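Local atomic coordinates of SUMO-1 cysteine protease S273R (PDB entry 6LJ9), a protein that probably cleaves the viral polyprotein precursors pp220 and pp62 into core-shell proteins as a cysteine protease, and probably dampens host innate immune signalling. Residues S23-S26 / K27-K31; G44-S47 / E48-I52; F91-D94 / E95-R99; E202-K205 / Q206-K210; T250-S254 / T255-D259. All blocks are in the same frame, centred on the assembly; numbering follows the deposited sequence.

Interaction 1 (S23-S26 / K27-K31); sequences SCLS and KKIQK
Gln30 folds back from the first turn of helix 27-32 over the loop that leads into it, and its side chain meets Ser26, Leu25 and Ser23 in turn. CB lies 3.5 Å from Ser26 O, the carbonyl oxygen that already takes the backbone bond Gln30 N to Ser26 O at 2.7 Å. CG leans on the same oxygen and faces Leu25 CB at 4.0 Å. It starts anti to the carbonyl carbon (chi1 -81°) and the chain then runs extended, which carries the amide back along the loop. There CD comes to 3.5 Å from Ser23 OG, OE1 lies near Ser23 OG and CB, and NE2 stands 3.6 Å from Leu25 O. Ser23 OG has its strong partner elsewhere, in Glu48, and takes a weak bond from Leu25 N. Ser26 is the N-cap residue by position, but its hydroxyl makes no capping bond and bonds elsewhere instead. On the buried side Leu25 and Ile29 cross at about a right angle, with Leu25 CD2 4.0 Å from Ile29 CG2. Cys24 is tied to Cys14 by a disulfide and Leu25 rests on Phe76. Helix 68-75 flanks the turn, Glu71 receiving Ser26 N and touching Leu25 and Ile29.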
loop_
_atom_site.group_PDB
_atom_site.type_symbol
_atom_site.label_atom_id
_atom_site.label_comp_id
_atom_site.label_asym_id
_atom_site.label_seq_id
_atom_site.Cartn_x
_atom_site.Cartn_y
_atom_site.Cartn_z
ATOM N N SER B 23 22.290 -2.708 -9.774
ATOM C CA SER B 23 22.998 -3.809 -9.136
ATOM C C SER B 23 22.207 -4.269 -7.920
ATOM O O SER B 23 21.760 -3.443 -7.116
ATOM C CB SER B 23 24.413 -3.388 -8.728
ATOM O OG SER B 23 25.076 -4.432 -8.037
ATOM N N CYS B 24 22.027 -5.583 -7.791
ATOM C CA CYS B 24 21.305 -6.121 -6.645
ATOM C C CYS B 24 22.175 -6.223 -5.400
ATOM O O CYS B 24 21.638 -6.347 -4.294
ATOM C CB CYS B 24 20.733 -7.505 -6.964
ATOM S SG CYS B 24 20.079 -7.741 -8.633
ATOM N N LEU B 25 23.495 -6.170 -5.550
ATOM C CA LEU B 25 24.400 -6.418 -4.437
ATOM C C LEU B 25 24.564 -5.174 -3.571
ATOM O O LEU B 25 24.427 -4.040 -4.037
ATOM C CB LEU B 25 25.768 -6.868 -4.950
ATOM C CG LEU B 25 25.797 -8.175 -5.745
ATOM C CD1 LEU B 25 27.150 -8.375 -6.412
ATOM C CD2 LEU B 25 25.465 -9.351 -4.844
ATOM N N SER B 26 24.863 -5.404 -2.294
ATOM C CA SER B 26 25.198 -4.305 -1.401
ATOM C C SER B 26 26.479 -3.626 -1.871
ATOM O O SER B 26 27.340 -4.245 -2.504
ATOM C CB SER B 26 25.364 -4.810 0.033
ATOM O OG SER B 26 24.196 -5.478 0.478
ATOM N N LYS B 27 26.599 -2.334 -1.558
ATOM C CA LYS B 27 27.759 -1.570 -2.001
ATOM C C LYS B 27 29.055 -2.050 -1.360
ATOM O O LYS B 27 30.129 -1.831 -1.929
ATOM C CB LYS B 27 27.541 -0.082 -1.725
ATOM C CG LYS B 27 26.495 0.541 -2.639
ATOM C CD LYS B 27 26.346 2.033 -2.409
ATOM C CE LYS B 27 25.464 2.654 -3.481
ATOM N NZ LYS B 27 24.157 1.951 -3.602
ATOM N N LYS B 28 28.981 -2.703 -0.199
ATOM C CA LYS B 28 30.165 -3.360 0.345
ATOM C C LYS B 28 30.511 -4.605 -0.462
ATOM O O LYS B 28 31.674 -4.824 -0.817
ATOM C CB LYS B 28 29.946 -3.721 1.814
ATOM C CG LYS B 28 31.053 -4.586 2.400
ATOM C CD LYS B 28 30.666 -5.152 3.758
ATOM C CE LYS B 28 31.748 -6.077 4.292
ATOM N NZ LYS B 28 31.362 -6.707 5.585
ATOM N N ILE B 29 29.506 -5.431 -0.764
ATOM C CA ILE B 29 29.734 -6.654 -1.530
ATOM C C ILE B 29 30.179 -6.326 -2.949
ATOM O O ILE B 29 30.964 -7.071 -3.552
ATOM C CB ILE B 29 28.466 -7.532 -1.512
ATOM C CG1 ILE B 29 28.145 -7.964 -0.080
ATOM C CG2 ILE B 29 28.631 -8.754 -2.406
ATOM C CD1 ILE B 29 29.271 -8.713 0.599
ATOM N N GLN B 30 29.694 -5.212 -3.503
ATOM C CA GLN B 30 30.208 -4.737 -4.785
ATOM C C GLN B 30 31.707 -4.472 -4.708
ATOM O O GLN B 30 32.458 -4.835 -5.621
ATOM C CB GLN B 30 29.468 -3.472 -5.216
ATOM C CG GLN B 30 28.120 -3.707 -5.878
ATOM C CD GLN B 30 27.594 -2.457 -6.559
ATOM O OE1 GLN B 30 28.135 -2.016 -7.575
ATOM N NE2 GLN B 30 26.543 -1.873 -5.997
ATOM N N LYS B 31 32.160 -3.840 -3.622
ATOM C CA LYS B 31 33.576 -3.511 -3.485
ATOM C C LYS B 31 34.423 -4.764 -3.303
ATOM O O LYS B 31 35.434 -4.949 -3.989
ATOM C CB LYS B 31 33.780 -2.560 -2.305
ATOM C CG LYS B 31 33.234 -1.161 -2.511
ATOM C CD LYS B 31 33.108 -0.430 -1.184
ATOM C CE LYS B 31 33.041 1.075 -1.386
ATOM N NZ LYS B 31 31.986 1.467 -2.360
#

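Interaction 2 (G44-S47 / E48-I52); sequences GCDS and ESCVI
Cys45 packs from the incoming loop against Cys50 and Val51 in the single turn of helix 48-51. Its CB sits 3.6 Å from Cys50 CB and 4.0 Å from Val51 CG2, so the three side chains form a small apolar patch. With SG anti to its own carbonyl carbon (chi1 -55°), the sulfur lies beside the backbone of Cys50, 3.3 Å from Cys50 O; the two cysteines touch through their methylenes, and their sulfurs are not joined. Asp46 turns its CB away from the helix, and its OD1 comes back to 4.5 Å from Cys50 SG. Ser47 occupies the N-cap: its hydroxyl OG accepts from Cys50 N at 3.2 Å (N-H...O 151°), although the position of OG is less certain than usual. The torsion that brings OG between the backbone N and the carbonyl carbon (chi1 66°) turns it over the first helical turn. Ser47 O then receives Val51 N at 3.2 Å, a bent bond, which starts the helical pattern. Glu48, the first residue of the helix, has its carboxylate bonded by the 23-26 loop, and Ser49 OG bonds to Glu13 and to the carbonyl of Ile272 near the C-terminal end.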
loop_
_atom_site.group_PDB
_atom_site.type_symbol
_atom_site.label_atom_id
_atom_site.label_comp_id
_atom_site.label_asym_id
_atom_site.label_seq_id
_atom_site.Cartn_x
_atom_site.Cartn_y
_atom_site.Cartn_z
ATOM N N GLY B 44 31.753 -18.592 -16.000
ATOM C CA GLY B 44 30.535 -19.225 -16.460
ATOM C C GLY B 44 29.269 -18.562 -15.977
ATOM O O GLY B 44 28.262 -19.246 -15.763
ATOM N N CYS B 45 29.282 -17.242 -15.805
ATOM C CA CYS B 45 28.162 -16.519 -15.221
ATOM C C CYS B 45 27.772 -15.347 -16.110
ATOM O O CYS B 45 28.614 -14.755 -16.791
ATOM C CB CYS B 45 28.508 -16.011 -13.811
ATOM S SG CYS B 45 29.072 -17.299 -12.669
ATOM N N ASP B 46 26.479 -15.024 -16.105
ATOM C CA ASP B 46 25.969 -13.820 -16.751
ATOM C C ASP B 46 24.963 -13.124 -15.843
ATOM O O ASP B 46 23.947 -12.592 -16.301
ATOM C CB ASP B 46 25.352 -14.131 -18.117
ATOM C CG ASP B 46 24.127 -15.020 -18.023
ATOM O OD1 ASP B 46 23.897 -15.608 -16.948
ATOM O OD2 ASP B 46 23.389 -15.123 -19.027
ATOM N N SER B 47 25.232 -13.130 -14.540
ATOM C CA SER B 47 24.370 -12.489 -13.557
ATOM C C SER B 47 25.117 -12.435 -12.235
ATOM O O SER B 47 26.015 -13.241 -11.976
ATOM C CB SER B 47 23.039 -13.233 -13.390
ATOM O OG SER B 47 23.239 -14.519 -12.831
ATOM N N GLU B 48 24.730 -11.470 -11.397
ATOM C CA GLU B 48 25.355 -11.339 -10.086
ATOM C C GLU B 48 25.017 -12.515 -9.181
ATOM O O GLU B 48 25.848 -12.924 -8.362
ATOM C CB GLU B 48 24.931 -10.025 -9.434
ATOM C CG GLU B 48 25.380 -8.787 -10.191
ATOM C CD GLU B 48 24.904 -7.504 -9.541
ATOM O OE1 GLU B 48 23.864 -7.536 -8.849
ATOM O OE2 GLU B 48 25.571 -6.464 -9.718
ATOM N N SER B 49 23.810 -13.071 -9.313
ATOM C CA SER B 49 23.436 -14.228 -8.507
ATOM C C SER B 49 24.263 -15.455 -8.867
ATOM O O SER B 49 24.580 -16.266 -7.991
ATOM C CB SER B 49 21.944 -14.525 -8.666
ATOM O OG SER B 49 21.616 -14.798 -10.017
ATOM N N CYS B 50 24.619 -15.609 -10.145
ATOM C CA CYS B 50 25.495 -16.708 -10.535
ATOM C C CYS B 50 26.910 -16.510 -10.007
ATOM O O CYS B 50 27.611 -17.491 -9.733
ATOM C CB CYS B 50 25.516 -16.853 -12.056
ATOM S SG CYS B 50 23.918 -17.236 -12.799
ATOM N N VAL B 51 27.343 -15.256 -9.859
ATOM C CA VAL B 51 28.691 -14.986 -9.368
ATOM C C VAL B 51 28.812 -15.374 -7.900
ATOM O O VAL B 51 29.711 -16.129 -7.512
ATOM C CB VAL B 51 29.060 -13.510 -9.589
ATOM C CG1 VAL B 51 30.385 -13.189 -8.914
ATOM C CG2 VAL B 51 29.128 -13.196 -11.074
ATOM N N ILE B 52 27.903 -14.867 -7.059
ATOM C CA ILE B 52 27.981 -15.120 -5.621
ATOM C C ILE B 52 27.554 -16.526 -5.241
ATOM O O ILE B 52 27.555 -16.861 -4.049
ATOM C CB ILE B 52 27.146 -14.089 -4.832
ATOM C CG1 ILE B 52 25.662 -14.199 -5.189
ATOM C CG2 ILE B 52 27.658 -12.679 -5.094
ATOM C CD1 ILE B 52 24.785 -13.209 -4.441
#

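Interaction 3 (F91-D94 / E95-R99)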
loop_
_atom_site.group_PDB
_atom_site.type_symbol
_atom_site.label_atom_id
_atom_site.label_comp_id
_atom_site.label_asym_id
_atom_site.label_seq_id
_atom_site.Cartn_x
_atom_site.Cartn_y
_atom_site.Cartn_z
ATOM N N PHE B 91 8.439 -24.680 -2.139
ATOM C CA PHE B 91 9.477 -23.750 -1.705
ATOM C C PHE B 91 9.569 -22.550 -2.639
ATOM O O PHE B 91 9.772 -21.419 -2.183
ATOM C CB PHE B 91 10.823 -24.468 -1.617
ATOM C CG PHE B 91 10.823 -25.648 -0.691
ATOM C CD1 PHE B 91 10.797 -25.467 0.682
ATOM C CD2 PHE B 91 10.856 -26.939 -1.192
ATOM C CE1 PHE B 91 10.799 -26.552 1.538
ATOM C CE2 PHE B 91 10.858 -28.028 -0.342
ATOM C CZ PHE B 91 10.829 -27.835 1.025
ATOM N N ASN B 92 9.426 -22.777 -3.948
ATOM C CA ASN B 92 9.461 -21.668 -4.897
ATOM C C ASN B 92 8.314 -20.698 -4.647
ATOM O O ASN B 92 8.478 -19.479 -4.784
ATOM C CB ASN B 92 9.403 -22.197 -6.331
ATOM C CG ASN B 92 10.433 -23.274 -6.599
ATOM O OD1 ASN B 92 10.089 -24.396 -6.970
ATOM N ND2 ASN B 92 11.704 -22.939 -6.413
ATOM N N ILE B 93 7.147 -21.220 -4.273
ATOM C CA ILE B 93 5.976 -20.376 -4.070
ATOM C C ILE B 93 6.029 -19.688 -2.712
ATOM O O ILE B 93 5.691 -18.506 -2.591
ATOM C CB ILE B 93 4.697 -21.214 -4.239
ATOM C CG1 ILE B 93 4.623 -21.779 -5.658
ATOM C CG2 ILE B 93 3.466 -20.383 -3.916
ATOM C CD1 ILE B 93 3.510 -22.777 -5.865
ATOM N N ASP B 94 6.454 -20.411 -1.673
ATOM C CA ASP B 94 6.511 -19.826 -0.336
ATOM C C ASP B 94 7.511 -18.679 -0.285
ATOM O O ASP B 94 7.216 -17.603 0.248
ATOM C CB ASP B 94 6.875 -20.899 0.690
ATOM C CG ASP B 94 6.666 -20.435 2.118
ATOM O OD1 ASP B 94 5.530 -20.042 2.456
ATOM O OD2 ASP B 94 7.635 -20.470 2.904
ATOM N N GLU B 95 8.703 -18.892 -0.844
ATOM C CA GLU B 95 9.738 -17.867 -0.823
ATOM C C GLU B 95 9.416 -16.694 -1.740
ATOM O O GLU B 95 9.963 -15.604 -1.545
ATOM C CB GLU B 95 11.082 -18.490 -1.200
ATOM C CG GLU B 95 11.534 -19.571 -0.230
ATOM C CD GLU B 95 12.658 -20.422 -0.783
ATOM O OE1 GLU B 95 13.224 -20.050 -1.832
ATOM O OE2 GLU B 95 12.972 -21.466 -0.172
ATOM N N THR B 96 8.543 -16.889 -2.731
ATOM C CA THR B 96 8.123 -15.777 -3.578
ATOM C C THR B 96 7.094 -14.905 -2.868
ATOM O O THR B 96 7.201 -13.673 -2.877
ATOM C CB THR B 96 7.561 -16.304 -4.902
ATOM O OG1 THR B 96 8.607 -16.934 -5.651
ATOM C CG2 THR B 96 6.970 -15.166 -5.726
ATOM N N LEU B 97 6.092 -15.529 -2.242
ATOM C CA LEU B 97 5.068 -14.766 -1.534
ATOM C C LEU B 97 5.637 -14.071 -0.304
ATOM O O LEU B 97 5.151 -13.001 0.081
ATOM C CB LEU B 97 3.907 -15.679 -1.142
ATOM C CG LEU B 97 3.145 -16.326 -2.302
ATOM C CD1 LEU B 97 1.968 -17.132 -1.779
ATOM C CD2 LEU B 97 2.680 -15.271 -3.293
ATOM N N GLN B 98 6.660 -14.659 0.323
ATOM C CA GLN B 98 7.331 -13.986 1.429
ATOM C C GLN B 98 8.039 -12.716 0.970
ATOM O O GLN B 98 8.137 -11.754 1.738
ATOM C CB GLN B 98 8.325 -14.935 2.098
ATOM C CG GLN B 98 7.681 -15.999 2.973
ATOM C CD GLN B 98 8.688 -17.002 3.501
ATOM O OE1 GLN B 98 9.623 -17.388 2.800
ATOM N NE2 GLN B 98 8.505 -17.425 4.746
ATOM N N ARG B 99 8.536 -12.691 -0.270
ATOM C CA ARG B 99 9.196 -11.490 -0.775
ATOM C C ARG B 99 8.185 -10.420 -1.170
ATOM O O ARG B 99 8.445 -9.223 -0.997
ATOM C CB ARG B 99 10.091 -11.839 -1.964
ATOM C CG ARG B 99 11.427 -12.454 -1.576
ATOM C CD ARG B 99 12.167 -13.000 -2.788
ATOM N NE ARG B 99 13.542 -13.364 -2.458
ATOM C CZ ARG B 99 13.894 -14.502 -1.868
ATOM N NH1 ARG B 99 12.970 -15.394 -1.536
ATOM N NH2 ARG B 99 15.171 -14.746 -1.604
HETATM O O HOH W 1 5.453 -18.114 5.276
#
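Phe91 to Arg99 form one stretch of the central helix 90-103, with i to i+4 bonds Glu95 N to Phe91 O (3.1 Å), Leu97 N to Ile93 O (3.0 Å) and Gln98 N to Asp94 O (3.0 Å). At Thr96 the backbone bond to Asn92 O is weak, but OG1, turned beside the backbone N (chi1 -66°), donates to Asn92 O at 2.7 Å. Asp94 and Gln98 meet aslant, planes 42° apart, with Asp94 OD2 3.7 Å from Gln98 NE2; a water weakly joins Asp94 OD1 to Gln98 NE2. Ile93 and Leu97 run alongside each other off one face, Ile93 CG2 4.2 Å from Leu97 CD1, and the Ile93 side chain lies about 8 Å from that of Cys232, the inferred nucleophile. Arg99 NH1 donates to Glu95 O at 3.0 Å, the oxygen in the guanidinium plane but NH1 above the carbonyl plane; NE bonds to Phe76 O. Strands 78-79 and 270-271 flank Thr96 and Arg99, strand 107-109 Leu97 and Gln98.

Interaction 4 (E202-K205 / Q206-K210); sequences ERVK and QQLLK
Val204 and Leu208 form the tight side of this stretch of helix 195-208. They run alongside each other off the same face, with Val204 CG1 3.9 Å from Leu208 CD1. CG1 stands anti to the backbone N (chi1 176°), which directs that branch along the helix to the leucine one turn on. Both residues are buried: Val204 reaches Ile183 and Met129, Leu208 reaches Trp181, Val215 and Met129, so the pair fills the seam between the helix and the strands of its beta-alpha-beta unit. The backbone between them is well formed, Leu208 N to Val204 O being 2.9 Å. The stem of Lys205 also lies along the sheet side, on Ile183 and Val215; extended beside Leu209, it brings Lys205 CG to 4.1 Å from Leu209 CD1, a contact made near the root of the lysine. Gln206 and Glu202 are on the loose, solvent side. Arg203 and Gln207 make a separate polar flank, partly exposed, with guanidinium and amide planes 19° apart and Arg203 CD 3.5 Å from Gln207 NE2. Arg203 NH1 bonds to Gln126, and the bond of Gln207 OE1 to Met129 N fixes which way the amide is turned, leaving NE2 towards Arg203. The chemistry thus gives the helix a largely apolar face, with the Lys205 stem beside it, packed on the strands, and a polar flank that ties it to Gln126 and to the start of helix 129-134.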
loop_
_atom_site.group_PDB
_atom_site.type_symbol
_atom_site.label_atom_id
_atom_site.label_comp_id
_atom_site.label_asym_id
_atom_site.label_seq_id
_atom_site.Cartn_x
_atom_site.Cartn_y
_atom_site.Cartn_z
ATOM N N GLU B 202 -16.549 -20.451 2.262
ATOM C CA GLU B 202 -17.770 -20.125 2.989
ATOM C C GLU B 202 -17.468 -19.732 4.431
ATOM O O GLU B 202 -18.079 -18.799 4.967
ATOM C CB GLU B 202 -18.737 -21.309 2.945
ATOM C CG GLU B 202 -19.379 -21.547 1.589
ATOM C CD GLU B 202 -20.176 -20.353 1.103
ATOM O OE1 GLU B 202 -19.885 -19.854 -0.004
ATOM O OE2 GLU B 202 -21.087 -19.909 1.832
ATOM N N ARG B 203 -16.527 -20.429 5.075
ATOM C CA ARG B 203 -16.184 -20.107 6.457
ATOM C C ARG B 203 -15.562 -18.719 6.561
ATOM O O ARG B 203 -15.847 -17.972 7.504
ATOM C CB ARG B 203 -15.239 -21.170 7.022
ATOM C CG ARG B 203 -15.039 -21.110 8.535
ATOM C CD ARG B 203 -13.825 -20.269 8.927
ATOM N NE ARG B 203 -12.576 -20.845 8.435
ATOM C CZ ARG B 203 -11.827 -21.705 9.117
ATOM N NH1 ARG B 203 -12.194 -22.091 10.332
ATOM N NH2 ARG B 203 -10.705 -22.178 8.589
ATOM N N VAL B 204 -14.708 -18.357 5.600
ATOM C CA VAL B 204 -14.101 -17.028 5.607
ATOM C C VAL B 204 -15.154 -15.954 5.364
ATOM O O VAL B 204 -15.066 -14.851 5.919
ATOM C CB VAL B 204 -12.967 -16.960 4.565
ATOM C CG1 VAL B 204 -12.389 -15.556 4.485
ATOM C CG2 VAL B 204 -11.874 -17.963 4.905
ATOM N N LYS B 205 -16.171 -16.254 4.552
ATOM C CA LYS B 205 -17.218 -15.275 4.277
ATOM C C LYS B 205 -18.006 -14.932 5.537
ATOM O O LYS B 205 -18.309 -13.759 5.783
ATOM C CB LYS B 205 -18.150 -15.796 3.184
ATOM C CG LYS B 205 -19.330 -14.885 2.886
ATOM C CD LYS B 205 -20.209 -15.462 1.788
ATOM C CE LYS B 205 -21.452 -14.617 1.575
ATOM N NZ LYS B 205 -22.315 -15.169 0.495
ATOM N N GLN B 206 -18.346 -15.939 6.345
ATOM C CA GLN B 206 -19.072 -15.672 7.584
ATOM C C GLN B 206 -18.229 -14.854 8.552
ATOM O O GLN B 206 -18.750 -13.981 9.258
ATOM C CB GLN B 206 -19.512 -16.982 8.234
ATOM C CG GLN B 206 -20.682 -17.646 7.539
ATOM C CD GLN B 206 -21.920 -16.773 7.523
ATOM O OE1 GLN B 206 -22.265 -16.147 8.525
ATOM N NE2 GLN B 206 -22.591 -16.720 6.378
ATOM N N GLN B 207 -16.923 -15.127 8.605
ATOM C CA GLN B 207 -16.035 -14.335 9.449
ATOM C C GLN B 207 -15.998 -12.884 8.989
ATOM O O GLN B 207 -16.156 -11.959 9.795
ATOM C CB GLN B 207 -14.629 -14.937 9.444
ATOM C CG GLN B 207 -14.519 -16.281 10.144
ATOM C CD GLN B 207 -13.097 -16.809 10.169
ATOM O OE1 GLN B 207 -12.265 -16.429 9.344
ATOM N NE2 GLN B 207 -12.811 -17.687 11.122
ATOM N N LEU B 208 -15.802 -12.665 7.686
ATOM C CA LEU B 208 -15.698 -11.304 7.172
ATOM C C LEU B 208 -17.031 -10.568 7.234
ATOM O O LEU B 208 -17.050 -9.334 7.301
ATOM C CB LEU B 208 -15.163 -11.325 5.741
ATOM C CG LEU B 208 -13.706 -11.769 5.609
ATOM C CD1 LEU B 208 -13.265 -11.750 4.155
ATOM C CD2 LEU B 208 -12.805 -10.887 6.460
ATOM N N LEU B 209 -18.149 -11.297 7.216
ATOM C CA LEU B 209 -19.454 -10.662 7.365
ATOM C C LEU B 209 -19.666 -10.074 8.753
ATOM O O LEU B 209 -20.657 -9.363 8.958
ATOM C CB LEU B 209 -20.569 -11.662 7.054
ATOM C CG LEU B 209 -20.932 -11.845 5.579
ATOM C CD1 LEU B 209 -21.970 -12.943 5.415
ATOM C CD2 LEU B 209 -21.436 -10.537 4.990
ATOM N N LYS B 210 -18.773 -10.356 9.705
ATOM C CA LYS B 210 -18.857 -9.766 11.036
ATOM C C LYS B 210 -18.250 -8.369 11.095
ATOM O O LYS B 210 -18.594 -7.598 11.998
ATOM C CB LYS B 210 -18.165 -10.674 12.061
ATOM C CG LYS B 210 -18.777 -12.069 12.199
ATOM C CD LYS B 210 -18.055 -12.872 13.270
ATOM C CE LYS B 210 -16.592 -13.097 12.888
ATOM N NZ LYS B 210 -15.767 -13.606 14.009
#

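Interaction 5 (T250-S254 / T255-D259)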
loop_
_atom_site.group_PDB
_atom_site.type_symbol
_atom_site.label_atom_id
_atom_site.label_comp_id
_atom_site.label_asym_id
_atom_site.label_seq_id
_atom_site.Cartn_x
_atom_site.Cartn_y
_atom_site.Cartn_z
ATOM N N THR B 250 -12.342 -9.710 -13.068
ATOM C CA THR B 250 -13.123 -9.794 -14.297
ATOM C C THR B 250 -12.244 -9.949 -15.531
ATOM O O THR B 250 -12.714 -10.479 -16.542
ATOM C CB THR B 250 -14.003 -8.550 -14.452
ATOM O OG1 THR B 250 -13.177 -7.418 -14.761
ATOM C CG2 THR B 250 -14.775 -8.266 -13.166
ATOM N N HIS B 251 -10.992 -9.485 -15.477
ATOM C CA HIS B 251 -10.075 -9.697 -16.595
ATOM C C HIS B 251 -9.758 -11.176 -16.766
ATOM O O HIS B 251 -9.683 -11.677 -17.894
ATOM C CB HIS B 251 -8.786 -8.899 -16.386
ATOM C CG HIS B 251 -7.944 -8.768 -17.619
ATOM N ND1 HIS B 251 -7.853 -7.594 -18.335
ATOM C CD2 HIS B 251 -7.147 -9.659 -18.255
ATOM C CE1 HIS B 251 -7.041 -7.768 -19.363
ATOM N NE2 HIS B 251 -6.600 -9.013 -19.338
ATOM N N PHE B 252 -9.563 -11.891 -15.656
ATOM C CA PHE B 252 -9.330 -13.328 -15.704
ATOM C C PHE B 252 -10.592 -14.110 -16.041
ATOM O O PHE B 252 -10.503 -15.313 -16.306
ATOM C CB PHE B 252 -8.768 -13.815 -14.366
ATOM C CG PHE B 252 -7.422 -13.237 -14.023
ATOM C CD1 PHE B 252 -7.314 -11.962 -13.491
ATOM C CD2 PHE B 252 -6.266 -13.977 -14.215
ATOM C CE1 PHE B 252 -6.081 -11.431 -13.169
ATOM C CE2 PHE B 252 -5.028 -13.451 -13.891
ATOM C CZ PHE B 252 -4.936 -12.176 -13.369
ATOM N N ILE B 253 -11.753 -13.459 -16.032
ATOM C CA ILE B 253 -13.006 -14.133 -16.343
ATOM C C ILE B 253 -13.354 -14.033 -17.828
ATOM O O ILE B 253 -13.941 -14.964 -18.390
ATOM C CB ILE B 253 -14.136 -13.560 -15.467
ATOM C CG1 ILE B 253 -13.911 -13.919 -13.996
ATOM C CG2 ILE B 253 -15.504 -14.045 -15.932
ATOM C CD1 ILE B 253 -15.010 -13.434 -13.068
ATOM N N SER B 254 -12.982 -12.934 -18.490
ATOM C CA SER B 254 -13.449 -12.668 -19.844
ATOM C C SER B 254 -12.365 -12.710 -20.911
ATOM O O SER B 254 -12.691 -12.935 -22.081
ATOM C CB SER B 254 -14.141 -11.299 -19.903
ATOM O OG SER B 254 -13.292 -10.279 -19.406
ATOM N N THR B 255 -11.099 -12.505 -20.556
ATOM C CA THR B 255 -10.010 -12.464 -21.524
ATOM C C THR B 255 -8.997 -13.552 -21.199
ATOM O O THR B 255 -8.596 -13.708 -20.041
ATOM C CB THR B 255 -9.328 -11.094 -21.530
ATOM O OG1 THR B 255 -10.313 -10.071 -21.724
ATOM C CG2 THR B 255 -8.304 -11.018 -22.652
ATOM N N ARG B 256 -8.582 -14.296 -22.221
ATOM C CA ARG B 256 -7.675 -15.415 -22.016
ATOM C C ARG B 256 -6.245 -14.926 -21.819
ATOM O O ARG B 256 -5.809 -13.951 -22.439
ATOM C CB ARG B 256 -7.738 -16.384 -23.199
ATOM C CG ARG B 256 -6.859 -17.612 -23.019
ATOM C CD ARG B 256 -6.932 -18.573 -24.193
ATOM N NE ARG B 256 -6.090 -19.743 -23.954
ATOM C CZ ARG B 256 -4.806 -19.822 -24.292
ATOM N NH1 ARG B 256 -4.214 -18.800 -24.892
ATOM N NH2 ARG B 256 -4.115 -20.920 -24.029
ATOM N N ILE B 257 -5.518 -15.610 -20.939
ATOM C CA ILE B 257 -4.116 -15.328 -20.660
ATOM C C ILE B 257 -3.307 -16.541 -21.100
ATOM O O ILE B 257 -3.540 -17.658 -20.618
ATOM C CB ILE B 257 -3.888 -15.007 -19.175
ATOM C CG1 ILE B 257 -4.705 -13.778 -18.772
ATOM C CG2 ILE B 257 -2.416 -14.776 -18.900
ATOM C CD1 ILE B 257 -4.549 -13.386 -17.323
ATOM N N THR B 258 -2.363 -16.322 -22.010
ATOM C CA THR B 258 -1.679 -17.410 -22.692
ATOM C C THR B 258 -0.562 -17.996 -21.832
ATOM O O THR B 258 -0.051 -17.364 -20.902
ATOM C CB THR B 258 -1.101 -16.926 -24.022
ATOM O OG1 THR B 258 -0.034 -16.002 -23.773
ATOM C CG2 THR B 258 -2.174 -16.228 -24.846
ATOM N N ASP B 259 -0.186 -19.237 -22.163
ATOM C CA ASP B 259 0.959 -19.868 -21.514
ATOM C C ASP B 259 2.260 -19.164 -21.876
ATOM O O ASP B 259 3.211 -19.172 -21.084
ATOM C CB ASP B 259 1.036 -21.348 -21.893
ATOM C CG ASP B 259 -0.210 -22.121 -21.501
ATOM O OD1 ASP B 259 -1.220 -22.043 -22.234
ATOM O OD2 ASP B 259 -0.179 -22.815 -20.462
#
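Helix 249-254 ends at Ser254, and Thr255, the first residue to leave helical angles, still closes the last turn through Thr255 N to His251 O (3.1 Å, 155°). The His251 imidazole, with CG anti to the backbone N (chi1 -165°), swings toward this corner and takes Thr255 CB over one face, His251 NE2 to Thr255 CB 4.1 Å. Ser254 OG donates to Thr250 O at 2.9 Å. Ile257, in the extended loop, brings CD1 obliquely to the Phe252 ring, 3.5 Å from CE2; edge-to-face contacts with Tyr239 and Phe186 hold the same ring. The loop leads into helix 259-269, where Thr258 is the N-cap, its OG1 bonded to Glu261 N. Arg256 NH2 forms a long salt bridge to Asp259 OD1 at 3.6 Å, which probably offsets the like charge of nearby Arg227. Asp259 also accepts from Arg227 N and pairs with Ser228, which probably steadies it near Gln226, a predicted substrate-binding residue; His251 NE2, in contrast, is buried with no partner in the model.

Interactions 1 and 2 form one unit in the N-terminal part of the chain, their centres 13 Å apart: Glu48 OE2 lies 2.7 Å from Ser23 OG and Glu48 OE1 2.9 Å from Cys24 N, both probable hydrogen bonds, and Leu25 packs on Ile52. Both lie away from the catalytic residues. Interaction 3 is near the middle of the chain, 24 and 21 Å from them between centres, and borders the inferred nucleophile through Ile93. Interactions 4 and 5 share the Ulp1-like catalytic region, 28 Å apart between centres; of these, interaction 5 approaches the predicted substrate-binding Gln226, with the Arg256 side chain about 6 Å from that of Gln226.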